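Local coordinates for protein cystathionine beta-lyases/cystathionine gamma-synthases (Corynebacterium glutamicum, PDB 5X5H) that probably catalyses, with pyridoxal 5'-phosphate, the joining of O-succinyl-L-homoserine and L-cysteine into L,L-cystathionine with release of succinate, a step of methionine biosynthesis, at residues A69-K74 with A183-Q188; R112-V117 with V123-V128. All coordinates share one frame; numbering follows the deposited sequence.

Interaction 1. Residues A69-K74 with A183-Q188; sequences ALEGAK and ASPYLQ
Leu70 and Glu71, at the C-terminal end of helix 58-70, close on Pro185 at the start of the short, weakly bonded helix 184-187. The first helix stops in a Schellman motif at Gly72, whose positive phi suits glycine and whose N bonds back to Ala69 O at 3.1 Å. The packed part is buried and centres on the proline ring, a compact apolar group without an N-H to satisfy. Leu70 CB lies 3.9 Å from Pro185 CB, while Phe10 of helix 10-16 touches both residues. The chain of Glu71 bends at chi2 (-82°), which brings CG and the carboxylate up to Pro185 CB and CG, and the two side chains cross at about a right angle. Asn180 ND2 bonds to OE2, satisfying this buried oxygen, and Glu71 shares a magnesium site with Leu191. Toward Gln188 the fit is looser: Glu71 OE1 and Gln188 O stand 3.6 Å apart, and no hydrogen bond spans the segments. Beyond Gly72 the chain turns away from the proline, and the segment closes with exposed Lys74, whose long charged chain suits solvent. On the tight side, Glu71 OE2 comes to 3.4 Å from Pro185 CG.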
loop_
_atom_site.group_PDB
_atom_site.type_symbol
_atom_site.label_atom_id
_atom_site.label_comp_id
_atom_site.label_asym_id
_atom_site.label_seq_id
_atom_site.Cartn_x
_atom_site.Cartn_y
_atom_site.Cartn_z
ATOM N N ALA A 69 -25.351 0.906 2.370
ATOM C CA ALA A 69 -26.078 0.981 3.631
ATOM C C ALA A 69 -26.271 2.406 4.040
ATOM O O ALA A 69 -27.364 2.810 4.544
ATOM C CB ALA A 69 -25.334 0.229 4.747
ATOM N N LEU A 70 -25.275 3.294 3.839
ATOM C CA LEU A 70 -25.331 4.715 4.274
ATOM C C LEU A 70 -26.352 5.487 3.444
ATOM O O LEU A 70 -26.758 6.539 3.964
ATOM C CB LEU A 70 -23.975 5.294 4.149
ATOM C CG LEU A 70 -22.906 4.715 5.115
ATOM C CD1 LEU A 70 -21.612 5.301 4.797
ATOM C CD2 LEU A 70 -23.313 4.797 6.538
ATOM N N GLU A 71 -26.700 5.008 2.263
ATOM C CA GLU A 71 -27.725 5.645 1.392
ATOM C C GLU A 71 -29.094 5.048 1.517
ATOM O O GLU A 71 -29.998 5.441 0.815
ATOM C CB GLU A 71 -27.220 5.655 -0.046
ATOM C CG GLU A 71 -26.091 6.624 -0.297
ATOM C CD GLU A 71 -26.554 8.062 -0.523
ATOM O OE1 GLU A 71 -27.682 8.487 -0.155
ATOM O OE2 GLU A 71 -25.689 8.932 -0.887
ATOM N N GLY A 72 -29.232 4.050 2.394
ATOM C CA GLY A 72 -30.498 3.355 2.441
ATOM C C GLY A 72 -30.772 2.506 1.247
ATOM O O GLY A 72 -31.930 2.324 0.754
ATOM N N ALA A 73 -29.722 1.985 0.593
ATOM C CA ALA A 73 -29.731 1.239 -0.623
ATOM C C ALA A 73 -29.445 -0.253 -0.407
ATOM O O ALA A 73 -28.520 -0.543 0.408
ATOM C CB ALA A 73 -28.715 1.819 -1.632
ATOM N N LYS A 74 -30.084 -1.133 -1.123
ATOM C CA LYS A 74 -29.704 -2.553 -1.080
ATOM C C LYS A 74 -28.435 -2.817 -1.876
ATOM O O LYS A 74 -27.636 -3.696 -1.526
ATOM C CB LYS A 74 -30.816 -3.410 -1.705
ATOM C CG LYS A 74 -32.117 -3.383 -0.911
ATOM C CD LYS A 74 -33.261 -4.088 -1.674
ATOM C CE LYS A 74 -34.610 -3.583 -1.188
ATOM N NZ LYS A 74 -35.644 -4.591 -1.526
ATOM N N ALA A 183 -23.114 16.680 -0.838
ATOM C CA ALA A 183 -23.798 16.516 0.471
ATOM C C ALA A 183 -23.268 15.336 1.257
ATOM O O ALA A 183 -23.164 15.414 2.493
ATOM C CB ALA A 183 -25.265 16.255 0.245
ATOM N N SER A 184 -22.884 14.295 0.542
ATOM C CA SER A 184 -22.527 12.973 1.116
ATOM C C SER A 184 -23.742 12.296 1.625
ATOM O O SER A 184 -24.752 12.939 1.971
ATOM C CB SER A 184 -21.403 13.064 2.141
ATOM O OG SER A 184 -21.936 13.239 3.465
ATOM N N PRO A 185 -23.632 10.994 1.892
ATOM C CA PRO A 185 -24.756 10.320 2.457
ATOM C C PRO A 185 -25.111 10.727 3.881
ATOM O O PRO A 185 -26.225 10.534 4.348
ATOM C CB PRO A 185 -24.351 8.819 2.434
ATOM C CG PRO A 185 -23.231 8.715 1.464
ATOM C CD PRO A 185 -22.530 10.065 1.565
ATOM N N TYR A 186 -24.180 11.361 4.602
ATOM C CA TYR A 186 -24.415 11.830 5.967
ATOM C C TYR A 186 -25.411 12.976 6.006
ATOM O O TYR A 186 -26.162 13.134 6.953
ATOM C CB TYR A 186 -23.115 12.295 6.584
ATOM C CG TYR A 186 -23.237 12.722 8.030
ATOM C CD1 TYR A 186 -23.718 11.806 8.967
ATOM C CD2 TYR A 186 -22.885 13.965 8.455
ATOM C CE1 TYR A 186 -23.796 12.162 10.321
ATOM C CE2 TYR A 186 -22.980 14.329 9.767
ATOM C CZ TYR A 186 -23.373 13.399 10.678
ATOM O OH TYR A 186 -23.463 13.810 12.050
ATOM N N LEU A 187 -25.444 13.784 4.930
ATOM C CA LEU A 187 -26.345 14.988 4.912
ATOM C C LEU A 187 -27.573 14.777 4.096
ATOM O O LEU A 187 -28.588 15.493 4.321
ATOM C CB LEU A 187 -25.590 16.219 4.447
ATOM C CG LEU A 187 -24.331 16.559 5.287
ATOM C CD1 LEU A 187 -23.744 17.876 4.724
ATOM C CD2 LEU A 187 -24.639 16.678 6.750
ATOM N N GLN A 188 -27.585 13.887 3.138
ATOM C CA GLN A 188 -28.709 13.808 2.231
ATOM C C GLN A 188 -28.820 12.416 1.617
ATOM O O GLN A 188 -27.788 11.786 1.310
ATOM C CB GLN A 188 -28.501 14.791 1.094
ATOM C CG GLN A 188 -29.605 14.922 0.026
ATOM C CD GLN A 188 -29.340 16.098 -0.933
ATOM O OE1 GLN A 188 -29.973 17.185 -0.780
ATOM N NE2 GLN A 188 -28.400 15.975 -1.823
#

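Interaction 2. Residues R112-V117 with V123-V128; sequences RLIDTV and VEYTVV
Tyr125 of strand 124-128 reaches across to Ile114 and Asp115 of helix 108-118, closing the second half of a beta-alpha-beta crossover that starts at strand 99-103. Along the strand segment, Val123 comes first; its side chain is a small apolar filler against Phe118 at the end of the same helix and Ile100 of the neighbouring strand. Glu124 turns from the helix, and its carboxylate pairs with Lys141 in a salt bridge. Tyr125 then carries the contact. With chi1 at 73°, CG sits between the backbone N and the carbonyl carbon, which directs the ring at the helix. The methyl CG2 of Ile114 lies over one face, 3.9 Å from the Tyr125 ring centroid and 29° off the normal, a CH-pi contact; beta-branched isoleucine presents this methyl while also touching Leu102 of strand 99-103. An aromatic ring with a polar tip fits a place that is only partly buried: its hydroxyl donates to Asp115 OD1 at 2.6 Å. The bond arrives from above the carboxylate plane, 38° out of it, and the carboxylate stands nearly perpendicular to the ring. Thr126 bonds through OG1 to His99 NE2, on the neighbouring strand. Val127 completes the setting of the tyrosine: its CG2 lies in the ring plane, at the edge, 3.9 Å from Tyr125 CE2.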
loop_
_atom_site.group_PDB
_atom_site.type_symbol
_atom_site.label_atom_id
_atom_site.label_comp_id
_atom_site.label_asym_id
_atom_site.label_seq_id
_atom_site.Cartn_x
_atom_site.Cartn_y
_atom_site.Cartn_z
ATOM N N ARG A 112 -18.955 17.896 -19.986
ATOM C CA ARG A 112 -18.018 17.565 -21.040
ATOM C C ARG A 112 -18.310 16.173 -21.533
ATOM O O ARG A 112 -18.329 15.900 -22.726
ATOM C CB ARG A 112 -16.578 17.733 -20.628
ATOM C CG ARG A 112 -15.531 17.303 -21.669
ATOM C CD ARG A 112 -14.128 17.564 -21.179
ATOM N NE ARG A 112 -14.091 17.237 -19.726
ATOM C CZ ARG A 112 -13.125 16.609 -19.052
ATOM N NH1 ARG A 112 -12.005 16.163 -19.638
ATOM N NH2 ARG A 112 -13.283 16.411 -17.751
ATOM N N LEU A 113 -18.571 15.260 -20.624
ATOM C CA LEU A 113 -18.885 13.902 -21.075
ATOM C C LEU A 113 -20.114 13.845 -21.924
ATOM O O LEU A 113 -20.110 13.191 -22.965
ATOM C CB LEU A 113 -19.063 12.987 -19.825
ATOM C CG LEU A 113 -19.261 11.459 -20.067
ATOM C CD1 LEU A 113 -18.159 10.829 -20.836
ATOM C CD2 LEU A 113 -19.471 10.750 -18.715
ATOM N N ILE A 114 -21.183 14.498 -21.504
ATOM C CA ILE A 114 -22.407 14.532 -22.326
ATOM C C ILE A 114 -22.165 15.213 -23.691
ATOM O O ILE A 114 -22.505 14.677 -24.727
ATOM C CB ILE A 114 -23.498 15.243 -21.564
ATOM C CG1 ILE A 114 -23.866 14.412 -20.308
ATOM C CG2 ILE A 114 -24.664 15.476 -22.569
ATOM C CD1 ILE A 114 -24.694 15.171 -19.301
ATOM N N ASP A 115 -21.591 16.394 -23.579
ATOM C CA ASP A 115 -21.591 17.293 -24.723
ATOM C C ASP A 115 -20.519 16.894 -25.742
ATOM O O ASP A 115 -20.771 17.065 -26.946
ATOM C CB ASP A 115 -21.350 18.695 -24.296
ATOM C CG ASP A 115 -21.309 19.670 -25.529
ATOM O OD1 ASP A 115 -22.380 19.893 -26.104
ATOM O OD2 ASP A 115 -20.227 20.144 -25.880
ATOM N N THR A 116 -19.344 16.407 -25.342
ATOM C CA THR A 116 -18.321 15.962 -26.285
ATOM C C THR A 116 -18.485 14.528 -26.693
ATOM O O THR A 116 -18.424 14.186 -27.880
ATOM C CB THR A 116 -16.895 16.256 -25.707
ATOM O OG1 THR A 116 -16.660 17.664 -25.600
ATOM C CG2 THR A 116 -15.826 15.639 -26.614
ATOM N N VAL A 117 -18.701 13.634 -25.752
ATOM C CA VAL A 117 -18.735 12.231 -26.056
ATOM C C VAL A 117 -20.107 11.706 -26.394
ATOM O O VAL A 117 -20.319 11.144 -27.486
ATOM C CB VAL A 117 -18.070 11.389 -24.858
ATOM C CG1 VAL A 117 -18.128 9.882 -25.119
ATOM C CG2 VAL A 117 -16.638 11.881 -24.642
ATOM N N VAL A 123 -26.857 10.584 -28.494
ATOM C CA VAL A 123 -27.631 11.033 -27.418
ATOM C C VAL A 123 -27.882 12.578 -27.545
ATOM O O VAL A 123 -26.975 13.292 -27.881
ATOM C CB VAL A 123 -26.933 10.722 -26.057
ATOM C CG1 VAL A 123 -27.747 11.248 -24.897
ATOM C CG2 VAL A 123 -26.698 9.210 -25.937
ATOM N N GLU A 124 -29.085 12.980 -27.223
ATOM C CA GLU A 124 -29.509 14.365 -27.195
ATOM C C GLU A 124 -29.574 14.824 -25.747
ATOM O O GLU A 124 -29.825 14.025 -24.777
ATOM C CB GLU A 124 -30.962 14.434 -27.746
ATOM C CG GLU A 124 -31.296 13.868 -29.056
ATOM C CD GLU A 124 -32.836 13.793 -29.378
ATOM O OE1 GLU A 124 -33.780 14.036 -28.601
ATOM O OE2 GLU A 124 -33.092 13.446 -30.553
ATOM N N TYR A 125 -29.441 16.124 -25.511
ATOM C CA TYR A 125 -29.714 16.670 -24.223
ATOM C C TYR A 125 -30.319 18.072 -24.246
ATOM O O TYR A 125 -30.189 18.793 -25.260
ATOM C CB TYR A 125 -28.461 16.657 -23.387
ATOM C CG TYR A 125 -27.384 17.704 -23.786
ATOM C CD1 TYR A 125 -26.489 17.485 -24.802
ATOM C CD2 TYR A 125 -27.295 18.882 -23.110
ATOM C CE1 TYR A 125 -25.506 18.437 -25.151
ATOM C CE2 TYR A 125 -26.305 19.798 -23.440
ATOM C CZ TYR A 125 -25.461 19.578 -24.460
ATOM O OH TYR A 125 -24.505 20.473 -24.758
ATOM N N THR A 126 -30.862 18.437 -23.091
ATOM C CA THR A 126 -31.382 19.807 -22.872
ATOM C C THR A 126 -30.872 20.247 -21.481
ATOM O O THR A 126 -31.005 19.526 -20.519
ATOM C CB THR A 126 -32.889 19.830 -22.911
ATOM O OG1 THR A 126 -33.286 19.444 -24.215
ATOM C CG2 THR A 126 -33.501 21.241 -22.669
ATOM N N VAL A 127 -30.375 21.493 -21.373
ATOM C CA VAL A 127 -30.031 22.122 -20.125
ATOM C C VAL A 127 -31.169 22.967 -19.598
ATOM O O VAL A 127 -31.709 23.737 -20.432
ATOM C CB VAL A 127 -28.759 22.984 -20.238
ATOM C CG1 VAL A 127 -28.595 23.910 -19.008
ATOM C CG2 VAL A 127 -27.556 22.101 -20.549
ATOM N N VAL A 128 -31.462 22.895 -18.305
ATOM C CA VAL A 128 -32.500 23.626 -17.665
ATOM C C VAL A 128 -32.016 24.101 -16.292
ATOM O O VAL A 128 -30.997 23.624 -15.805
ATOM C CB VAL A 128 -33.793 22.831 -17.437
ATOM C CG1 VAL A 128 -34.313 22.230 -18.752
ATOM C CG2 VAL A 128 -33.622 21.692 -16.452
#

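In the fold
The two contacts lie on opposite sides of the chain's centre, 27 Å apart between centres and about 16 Å between nearest atoms, without touching. Along the chain, interaction 2 is nested inside the long loop that interaction 1 closes. Both sit around the mixed seven-stranded sheet of the PLP-binding domain: residues 69-74 lead into edge strand 75-79, and the segment 183-188 comes after inner strand 175-179, whereas 123-128 hold the other edge strand, 124-128. The side chain of Gln188 is about 10 Å from a bound pyridoxal phosphate and that of Ile114 about 11 Å. The helix of interaction 2 also packs against a second subunit; no other chain touches interaction 1.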